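Uncharacterized protein (PDB 5HBA) probably acts in innate immunity as the A chain of complement C1q, its trimer-forming globular domain serving target recognition at the start of the classical pathway. Local coordinates at residues E2-F6 with G128-R133; G40-K45 with L99-W105. All blocks are in the same frame, centred on the assembly; numbering follows the deposited sequence.

Contact 1: residues E2-F6 with G128-R133; sequences EKPAF and GFLIYR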
ATOM      1  N   GLU A   2      15.237  10.147  14.886  1.00 53.48           N
ATOM      2  CA  GLU A   2      14.552  10.784  13.762  1.00 49.75           C
ATOM      3  C   GLU A   2      15.214  10.459  12.423  1.00 50.32           C
ATOM      4  O   GLU A   2      16.432  10.577  12.278  1.00 53.84           O
ATOM      5  CB  GLU A   2      14.474  12.301  13.967  1.00 52.84           C
ATOM      6  CG  GLU A   2      13.835  13.082  12.815  1.00 49.62           C
ATOM      7  CD  GLU A   2      14.820  13.429  11.707  1.00 50.82           C
ATOM      8  OE1 GLU A   2      15.959  13.845  12.019  1.00 54.84           O
ATOM      9  OE2 GLU A   2      14.458  13.268  10.519  1.00 50.89           O
ATOM     10  N   LYS A   3      14.401  10.059  11.449  1.00 42.43           N
ATOM     11  CA  LYS A   3      14.874   9.836  10.082  1.00 43.81           C
ATOM     12  C   LYS A   3      13.806  10.307   9.084  1.00 36.97           C
ATOM     13  O   LYS A   3      12.707  10.689   9.502  1.00 38.25           O
ATOM     14  CB  LYS A   3      15.260   8.362   9.870  1.00 42.29           C
ATOM     15  CG  LYS A   3      14.184   7.343  10.198  1.00 40.62           C
ATOM     16  CD  LYS A   3      14.752   5.932  10.049  1.00 40.80           C
ATOM     17  CE  LYS A   3      13.802   4.886  10.600  1.00 47.33           C
ATOM     18  NZ  LYS A   3      14.357   3.518  10.441  1.00 43.46           N
ATOM     19  N   PRO A   4      14.133  10.334   7.775  1.00 33.06           N
ATOM     20  CA  PRO A   4      13.112  10.743   6.800  1.00 31.88           C
ATOM     21  C   PRO A   4      11.842   9.900   6.864  1.00 30.68           C
ATOM     22  O   PRO A   4      11.910   8.661   6.851  1.00 30.52           O
ATOM     23  CB  PRO A   4      13.806  10.507   5.459  1.00 28.78           C
ATOM     24  CG  PRO A   4      15.268  10.750   5.759  1.00 33.05           C
ATOM     25  CD  PRO A   4      15.468  10.201   7.149  1.00 35.12           C
ATOM     26  N   ALA A   5      10.704  10.590   6.925  1.00 28.75           N
ATOM     27  CA  ALA A   5       9.372   9.987   6.954  1.00 27.85           C
ATOM     28  C   ALA A   5       8.393  11.096   6.619  1.00 31.46           C
ATOM     29  O   ALA A   5       8.373  12.129   7.301  1.00 28.18           O
ATOM     30  CB  ALA A   5       9.055   9.431   8.342  1.00 26.41           C
ATOM     31  N   PHE A   6       7.576  10.889   5.588  1.00 26.83           N
ATOM     32  CA  PHE A   6       6.603  11.905   5.203  1.00 24.16           C
ATOM     33  C   PHE A   6       5.245  11.329   4.818  1.00 27.14           C
ATOM     34  O   PHE A   6       5.124  10.163   4.410  1.00 25.44           O
ATOM     35  CB  PHE A   6       7.134  12.762   4.047  1.00 25.51           C
ATOM     36  CG  PHE A   6       7.130  12.053   2.721  1.00 23.96           C
ATOM     37  CD1 PHE A   6       5.995  12.068   1.911  1.00 24.18           C
ATOM     38  CD2 PHE A   6       8.256  11.377   2.282  1.00 27.12           C
ATOM     39  CE1 PHE A   6       5.980  11.397   0.692  1.00 26.71           C
ATOM     40  CE2 PHE A   6       8.257  10.707   1.056  1.00 26.41           C
ATOM     41  CZ  PHE A   6       7.111  10.715   0.261  1.00 25.61           C
ATOM     42  N   GLY A 128       6.086   8.057   2.512  1.00 24.17           N
ATOM     43  CA  GLY A 128       7.424   7.515   2.338  1.00 21.90           C
ATOM     44  C   GLY A 128       8.285   7.590   3.584  1.00 23.85           C
ATOM     45  O   GLY A 128       8.070   8.444   4.442  1.00 26.61           O
ATOM     46  N   PHE A 129       9.271   6.703   3.684  1.00 24.51           N
ATOM     47  CA  PHE A 129      10.199   6.728   4.813  1.00 26.11           C
ATOM     48  C   PHE A 129      11.481   5.954   4.530  1.00 27.84           C
ATOM     49  O   PHE A 129      11.506   5.029   3.705  1.00 26.03           O
ATOM     50  CB  PHE A 129       9.528   6.239   6.112  1.00 24.39           C
ATOM     51  CG  PHE A 129       8.831   4.917   5.980  1.00 28.69           C
ATOM     52  CD1 PHE A 129       9.535   3.727   6.128  1.00 26.40           C
ATOM     53  CD2 PHE A 129       7.471   4.862   5.712  1.00 26.63           C
ATOM     54  CE1 PHE A 129       8.891   2.508   6.009  1.00 31.34           C
ATOM     55  CE2 PHE A 129       6.821   3.638   5.586  1.00 29.51           C
ATOM     56  CZ  PHE A 129       7.531   2.467   5.741  1.00 28.41           C
ATOM     57  N   LEU A 130      12.552   6.356   5.206  1.00 28.01           N
ATOM     58  CA  LEU A 130      13.830   5.665   5.111  1.00 27.40           C
ATOM     59  C   LEU A 130      13.729   4.291   5.763  1.00 29.24           C
ATOM     60  O   LEU A 130      13.183   4.159   6.862  1.00 28.90           O
ATOM     61  CB  LEU A 130      14.925   6.484   5.813  1.00 30.86           C
ATOM     62  CG  LEU A 130      16.307   5.814   5.878  1.00 28.53           C
ATOM     63  CD1 LEU A 130      16.934   5.821   4.509  1.00 31.78           C
ATOM     64  CD2 LEU A 130      17.224   6.486   6.887  1.00 35.11           C
ATOM     65  N   ILE A 131      14.250   3.269   5.084  1.00 29.33           N
ATOM     66  CA  ILE A 131      14.373   1.948   5.692  1.00 26.83           C
ATOM     67  C   ILE A 131      15.749   1.822   6.356  1.00 29.31           C
ATOM     68  O   ILE A 131      15.850   1.461   7.531  1.00 30.94           O
ATOM     69  CB  ILE A 131      14.149   0.817   4.667  1.00 31.08           C
ATOM     70  CG1 ILE A 131      12.724   0.887   4.096  1.00 28.56           C
ATOM     71  CG2 ILE A 131      14.410  -0.545   5.309  1.00 32.25           C
ATOM     72  CD1 ILE A 131      12.539   0.054   2.805  1.00 28.73           C
ATOM     73  N   TYR A 132      16.808   2.117   5.608  1.00 32.96           N
ATOM     74  CA  TYR A 132      18.145   2.148   6.200  1.00 34.54           C
ATOM     75  C   TYR A 132      19.087   3.091   5.456  1.00 34.16           C
ATOM     76  O   TYR A 132      18.938   3.308   4.246  1.00 34.12           O
ATOM     77  CB  TYR A 132      18.732   0.729   6.325  1.00 40.18           C
ATOM     78  CG  TYR A 132      19.249   0.110   5.037  1.00 40.21           C
ATOM     79  CD1 TYR A 132      20.514   0.432   4.547  1.00 44.12           C
ATOM     80  CD2 TYR A 132      18.493  -0.826   4.334  1.00 38.44           C
ATOM     81  CE1 TYR A 132      21.004  -0.134   3.381  1.00 44.52           C
ATOM     82  CE2 TYR A 132      18.979  -1.405   3.161  1.00 40.45           C
ATOM     83  CZ  TYR A 132      20.237  -1.052   2.694  1.00 42.51           C
ATOM     84  OH  TYR A 132      20.739  -1.606   1.534  1.00 40.15           O
ATOM     85  N   ARG A 133      20.059   3.644   6.180  1.00 37.16           N
ATOM     86  CA  ARG A 133      21.039   4.566   5.602  1.00 40.02           C
ATOM     87  C   ARG A 133      22.116   3.856   4.792  1.00 39.10           C
ATOM     88  O   ARG A 133      22.697   2.874   5.257  1.00 42.83           O
ATOM     89  CB  ARG A 133      21.717   5.387   6.705  1.00 42.73           C
ATOM     90  CG  ARG A 133      20.860   6.483   7.276  1.00 44.50           C
ATOM     91  CD  ARG A 133      21.533   7.153   8.465  1.00 46.34           C
ATOM     92  NE  ARG A 133      20.810   8.357   8.876  1.00 56.20           N
ATOM     93  CZ  ARG A 133      19.768   8.366   9.704  1.00 56.21           C
ATOM     94  NH1 ARG A 133      19.314   7.231  10.223  1.00 58.07           N
ATOM     95  NH2 ARG A 133      19.178   9.512  10.012  1.00 58.62           N
TER
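In the jelly-roll sandwich of the C1q domain, the first strand pairs antiparallel with the last, and here A5 and F6 lie against F129 and G128, joining the two ends of the domain. A5 and F129 form a non-hydrogen-bonded pair with CA atoms 4.0 Å apart, and F6 and G128 the hydrogen-bonded pair beside it. F6 N gives its hydrogen to G128 O at 2.7 Å, and G128 N returns one to F6 O at 3.0 Å. One step outward, L130 N donates a nearly straight hydrogen bond to P4 O (2.9 Å), approaching 33° out of the carbonyl plane. The F6 ring, its CG set between the backbone N and carbonyl carbon (chi1 74°), folds back over G128, whose CA sits 4.0 Å from the ring centroid in a CH-pi contact. An alanine at F6 would strip this cover from the G128 backbone and is likely to leave a gap beside F35, F42 and F126, whose rings also meet it. Before the first strand begins, K3 CB lies 4.0 Å from L130 CD2 as the two side chains cross at about a right angle. On the face opposite F6, A5 CB touches F129 CB, and the F129 ring meets Y51 of the second subunit. Backbone bonds thus fix the register, while apolar contacts fill both faces, one inside the sandwich and the other at the trimer interface.

Contact 2: residues G40-K45 with L99-W105; sequences GYFTCK and LKGDKVW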
ATOM      1  N   GLY A  40       5.898  18.982  -5.575  1.00 24.72           N
ATOM      2  CA  GLY A  40       5.530  17.573  -5.626  1.00 24.91           C
ATOM      3  C   GLY A  40       6.693  16.604  -5.481  1.00 24.81           C
ATOM      4  O   GLY A  40       6.505  15.385  -5.624  1.00 24.20           O
ATOM      5  N   TYR A  41       7.894  17.116  -5.200  1.00 24.20           N
ATOM      6  CA  TYR A  41       9.076  16.241  -5.122  1.00 27.15           C
ATOM      7  C   TYR A  41       9.512  15.912  -3.700  1.00 27.12           C
ATOM      8  O   TYR A  41       9.661  16.807  -2.866  1.00 27.23           O
ATOM      9  CB  TYR A  41      10.306  16.860  -5.813  1.00 27.95           C
ATOM     10  CG  TYR A  41      10.222  17.057  -7.307  1.00 28.18           C
ATOM     11  CD1 TYR A  41      10.119  15.972  -8.170  1.00 26.96           C
ATOM     12  CD2 TYR A  41      10.305  18.334  -7.857  1.00 27.26           C
ATOM     13  CE1 TYR A  41      10.054  16.155  -9.539  1.00 29.15           C
ATOM     14  CE2 TYR A  41      10.245  18.529  -9.221  1.00 29.96           C
ATOM     15  CZ  TYR A  41      10.121  17.437 -10.056  1.00 30.35           C
ATOM     16  OH  TYR A  41      10.065  17.622 -11.416  1.00 28.95           O
ATOM     17  N   PHE A  42       9.761  14.629  -3.450  1.00 23.77           N
ATOM     18  CA  PHE A  42      10.635  14.230  -2.357  1.00 24.77           C
ATOM     19  C   PHE A  42      12.046  14.351  -2.900  1.00 31.00           C
ATOM     20  O   PHE A  42      12.337  13.830  -3.977  1.00 28.21           O
ATOM     21  CB  PHE A  42      10.384  12.780  -1.947  1.00 27.31           C
ATOM     22  CG  PHE A  42      11.422  12.228  -1.009  1.00 25.75           C
ATOM     23  CD1 PHE A  42      11.298  12.407   0.363  1.00 27.48           C
ATOM     24  CD2 PHE A  42      12.515  11.523  -1.496  1.00 27.75           C
ATOM     25  CE1 PHE A  42      12.248  11.898   1.233  1.00 29.71           C
ATOM     26  CE2 PHE A  42      13.473  11.014  -0.629  1.00 28.23           C
ATOM     27  CZ  PHE A  42      13.341  11.207   0.736  1.00 28.15           C
ATOM     28  N   THR A  43      12.917  15.038  -2.167  1.00 28.28           N
ATOM     29  CA  THR A  43      14.329  15.125  -2.532  1.00 27.78           C
ATOM     30  C   THR A  43      15.179  14.494  -1.435  1.00 28.19           C
ATOM     31  O   THR A  43      15.170  14.943  -0.291  1.00 30.45           O
ATOM     32  CB  THR A  43      14.790  16.587  -2.733  1.00 31.78           C
ATOM     33  OG1 THR A  43      14.058  17.178  -3.816  1.00 31.54           O
ATOM     34  CG2 THR A  43      16.295  16.634  -3.056  1.00 34.11           C
ATOM     35  N   CYS A  44      15.919  13.456  -1.799  1.00 27.82           N
ATOM     36  CA  CYS A  44      16.760  12.732  -0.853  1.00 28.62           C
ATOM     37  C   CYS A  44      17.893  13.602  -0.281  1.00 31.29           C
ATOM     38  O   CYS A  44      18.702  14.157  -1.034  1.00 31.27           O
ATOM     39  CB  CYS A  44      17.352  11.503  -1.552  1.00 29.62           C
ATOM     40  SG  CYS A  44      18.386  10.442  -0.508  1.00 30.70           S
ATOM     41  N   LYS A  45      17.934  13.720   1.045  1.00 30.69           N
ATOM     42  CA  LYS A  45      19.070  14.316   1.745  1.00 33.59           C
ATOM     43  C   LYS A  45      19.932  13.210   2.345  1.00 33.91           C
ATOM     44  O   LYS A  45      21.160  13.307   2.373  1.00 36.60           O
ATOM     45  CB  LYS A  45      18.605  15.247   2.874  1.00 33.93           C
ATOM     46  CG  LYS A  45      17.973  16.553   2.440  1.00 36.30           C
ATOM     47  CD  LYS A  45      17.744  17.434   3.674  1.00 37.57           C
ATOM     48  CE  LYS A  45      16.488  18.261   3.551  1.00 38.55           C
ATOM     49  NZ  LYS A  45      15.988  18.639   4.897  1.00 40.47           N
ATOM     50  N   LEU A  99      20.277   8.082  -4.075  1.00 30.51           N
ATOM     51  CA  LEU A  99      21.490   8.837  -3.756  1.00 33.64           C
ATOM     52  C   LEU A  99      21.102  10.247  -3.344  1.00 33.08           C
ATOM     53  O   LEU A  99      19.963  10.666  -3.567  1.00 32.16           O
ATOM     54  CB  LEU A  99      22.429   8.893  -4.962  1.00 34.36           C
ATOM     55  CG  LEU A  99      22.894   7.516  -5.432  1.00 35.51           C
ATOM     56  CD1 LEU A  99      23.855   7.589  -6.612  1.00 33.48           C
ATOM     57  CD2 LEU A  99      23.536   6.807  -4.257  1.00 39.57           C
ATOM     58  N   LYS A 100      22.038  10.982  -2.750  1.00 33.21           N
ATOM     59  CA  LYS A 100      21.759  12.348  -2.311  1.00 35.78           C
ATOM     60  C   LYS A 100      21.387  13.188  -3.523  1.00 31.42           C
ATOM     61  O   LYS A 100      22.059  13.127  -4.551  1.00 33.06           O
ATOM     62  CB  LYS A 100      22.972  12.947  -1.598  1.00 33.14           C
ATOM     63  CG  LYS A 100      22.663  14.214  -0.771  1.00 41.82           C
ATOM     64  CD  LYS A 100      23.896  14.645   0.027  1.00 43.04           C
ATOM     65  CE  LYS A 100      23.528  15.491   1.238  1.00 47.32           C
ATOM     66  NZ  LYS A 100      23.026  16.835   0.850  1.00 45.85           N
ATOM     67  N   GLY A 101      20.299  13.946  -3.414  1.00 31.67           N
ATOM     68  CA  GLY A 101      19.821  14.747  -4.526  1.00 31.05           C
ATOM     69  C   GLY A 101      18.789  14.084  -5.436  1.00 31.02           C
ATOM     70  O   GLY A 101      18.096  14.786  -6.179  1.00 31.38           O
ATOM     71  N   ASP A 102      18.688  12.753  -5.408  1.00 29.35           N
ATOM     72  CA  ASP A 102      17.674  12.067  -6.218  1.00 31.12           C
ATOM     73  C   ASP A 102      16.273  12.540  -5.834  1.00 30.79           C
ATOM     74  O   ASP A 102      15.991  12.792  -4.658  1.00 29.58           O
ATOM     75  CB  ASP A 102      17.746  10.542  -6.052  1.00 30.84           C
ATOM     76  CG  ASP A 102      18.983   9.938  -6.673  1.00 32.25           C
ATOM     77  OD1 ASP A 102      19.666  10.639  -7.456  1.00 31.64           O
ATOM     78  OD2 ASP A 102      19.267   8.749  -6.382  1.00 31.11           O
ATOM     79  N   LYS A 103      15.395  12.664  -6.826  1.00 30.47           N
ATOM     80  CA  LYS A 103      14.030  13.111  -6.564  1.00 29.80           C
ATOM     81  C   LYS A 103      13.048  11.973  -6.821  1.00 27.37           C
ATOM     82  O   LYS A 103      13.305  11.121  -7.674  1.00 26.90           O
ATOM     83  CB  LYS A 103      13.694  14.325  -7.434  1.00 28.58           C
ATOM     84  CG  LYS A 103      14.529  15.559  -7.081  1.00 33.69           C
ATOM     85  CD  LYS A 103      14.206  16.755  -7.966  1.00 34.19           C
ATOM     86  CE  LYS A 103      15.069  17.958  -7.591  1.00 43.22           C
ATOM     87  NZ  LYS A 103      14.727  18.539  -6.243  1.00 45.01           N
ATOM     88  N   VAL A 104      11.949  11.939  -6.065  1.00 26.88           N
ATOM     89  CA  VAL A 104      10.903  10.929  -6.270  1.00 23.42           C
ATOM     90  C   VAL A 104       9.549  11.621  -6.258  1.00 29.36           C
ATOM     91  O   VAL A 104       9.313  12.539  -5.454  1.00 24.38           O
ATOM     92  CB  VAL A 104      10.951   9.812  -5.204  1.00 25.67           C
ATOM     93  CG1 VAL A 104       9.868   8.758  -5.468  1.00 23.33           C
ATOM     94  CG2 VAL A 104      12.328   9.142  -5.189  1.00 25.23           C
ATOM     95  N   TRP A 105       8.664  11.209  -7.161  1.00 25.33           N
ATOM     96  CA  TRP A 105       7.359  11.847  -7.231  1.00 24.29           C
ATOM     97  C   TRP A 105       6.334  10.936  -7.887  1.00 23.99           C
ATOM     98  O   TRP A 105       6.673   9.855  -8.382  1.00 25.94           O
ATOM     99  CB  TRP A 105       7.460  13.190  -7.969  1.00 23.96           C
ATOM    100  CG  TRP A 105       7.717  13.102  -9.472  1.00 24.32           C
ATOM    101  CD1 TRP A 105       6.780  13.225 -10.458  1.00 25.78           C
ATOM    102  CD2 TRP A 105       8.981  12.928 -10.144  1.00 23.11           C
ATOM    103  NE1 TRP A 105       7.374  13.120 -11.697  1.00 27.74           N
ATOM    104  CE2 TRP A 105       8.731  12.939 -11.534  1.00 25.61           C
ATOM    105  CE3 TRP A 105      10.305  12.758  -9.711  1.00 24.76           C
ATOM    106  CZ2 TRP A 105       9.732  12.786 -12.492  1.00 28.19           C
ATOM    107  CZ3 TRP A 105      11.309  12.599 -10.666  1.00 29.04           C
ATOM    108  CH2 TRP A 105      11.016  12.621 -12.039  1.00 29.27           C
TER
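Y41 lays one ring face against the K103 side chain and turns its edge to W105. K103 CD stands 4.1 Å from the Y41 ring centroid, only 13° off the normal, a CH-pi contact. The other approach is an offset edge-to-face pair: the planes lie at 86°, and Y41 CE1 comes within 3.4 Å of W105 CE3. Because Y41 CG is anti to its carbonyl carbon (chi1 -65°), the ring can reach both partners. Past the ring, K103 bends at its last torsion and gives a hydrogen bond from NZ to T43 OG1 at 2.9 Å. These side chains ride on antiparallel strands 41-43 and 103-105 of the C1q sandwich, where F42 and V104 form a hydrogen-bonded pair: F42 N to V104 O at 2.9 Å and V104 N to F42 O at 2.8 Å. C44 extends the pairing onto the type II turn L99-D102, its N meeting D102 O while its O accepts from G101 N. C44 also packs against the turn, SG lying 3.4 Å from L99 O. The backbone bond from D102 N to L99 O (3.1 Å) closes the turn, and the D102 carboxylate adds a second, OD2 taking the L99 N hydrogen at 2.6 Å from above the carboxylate plane.

Both contacts are antiparallel strand pairings, but in different sheets of the sandwich: contact 1 joins 5-10 to 120-133, contact 2 joins 41-43 to 103-109. Along the chain contact 2 is nested inside the loop that contact 1 closes. They lie about 12 Å apart, centre to centre, and the sheets meet between them where F6 CE2 packs 3.6 Å from F42 CD1. Contact 1 is the more buried, with A5 and F129 packing on a second subunit and I131 and Y132 on a third; its bonds are all backbone. Contact 2 is partly buried, touches no other chain of the assembly, and adds a lysine-threonine bond and an aromatic pair on its more exposed face.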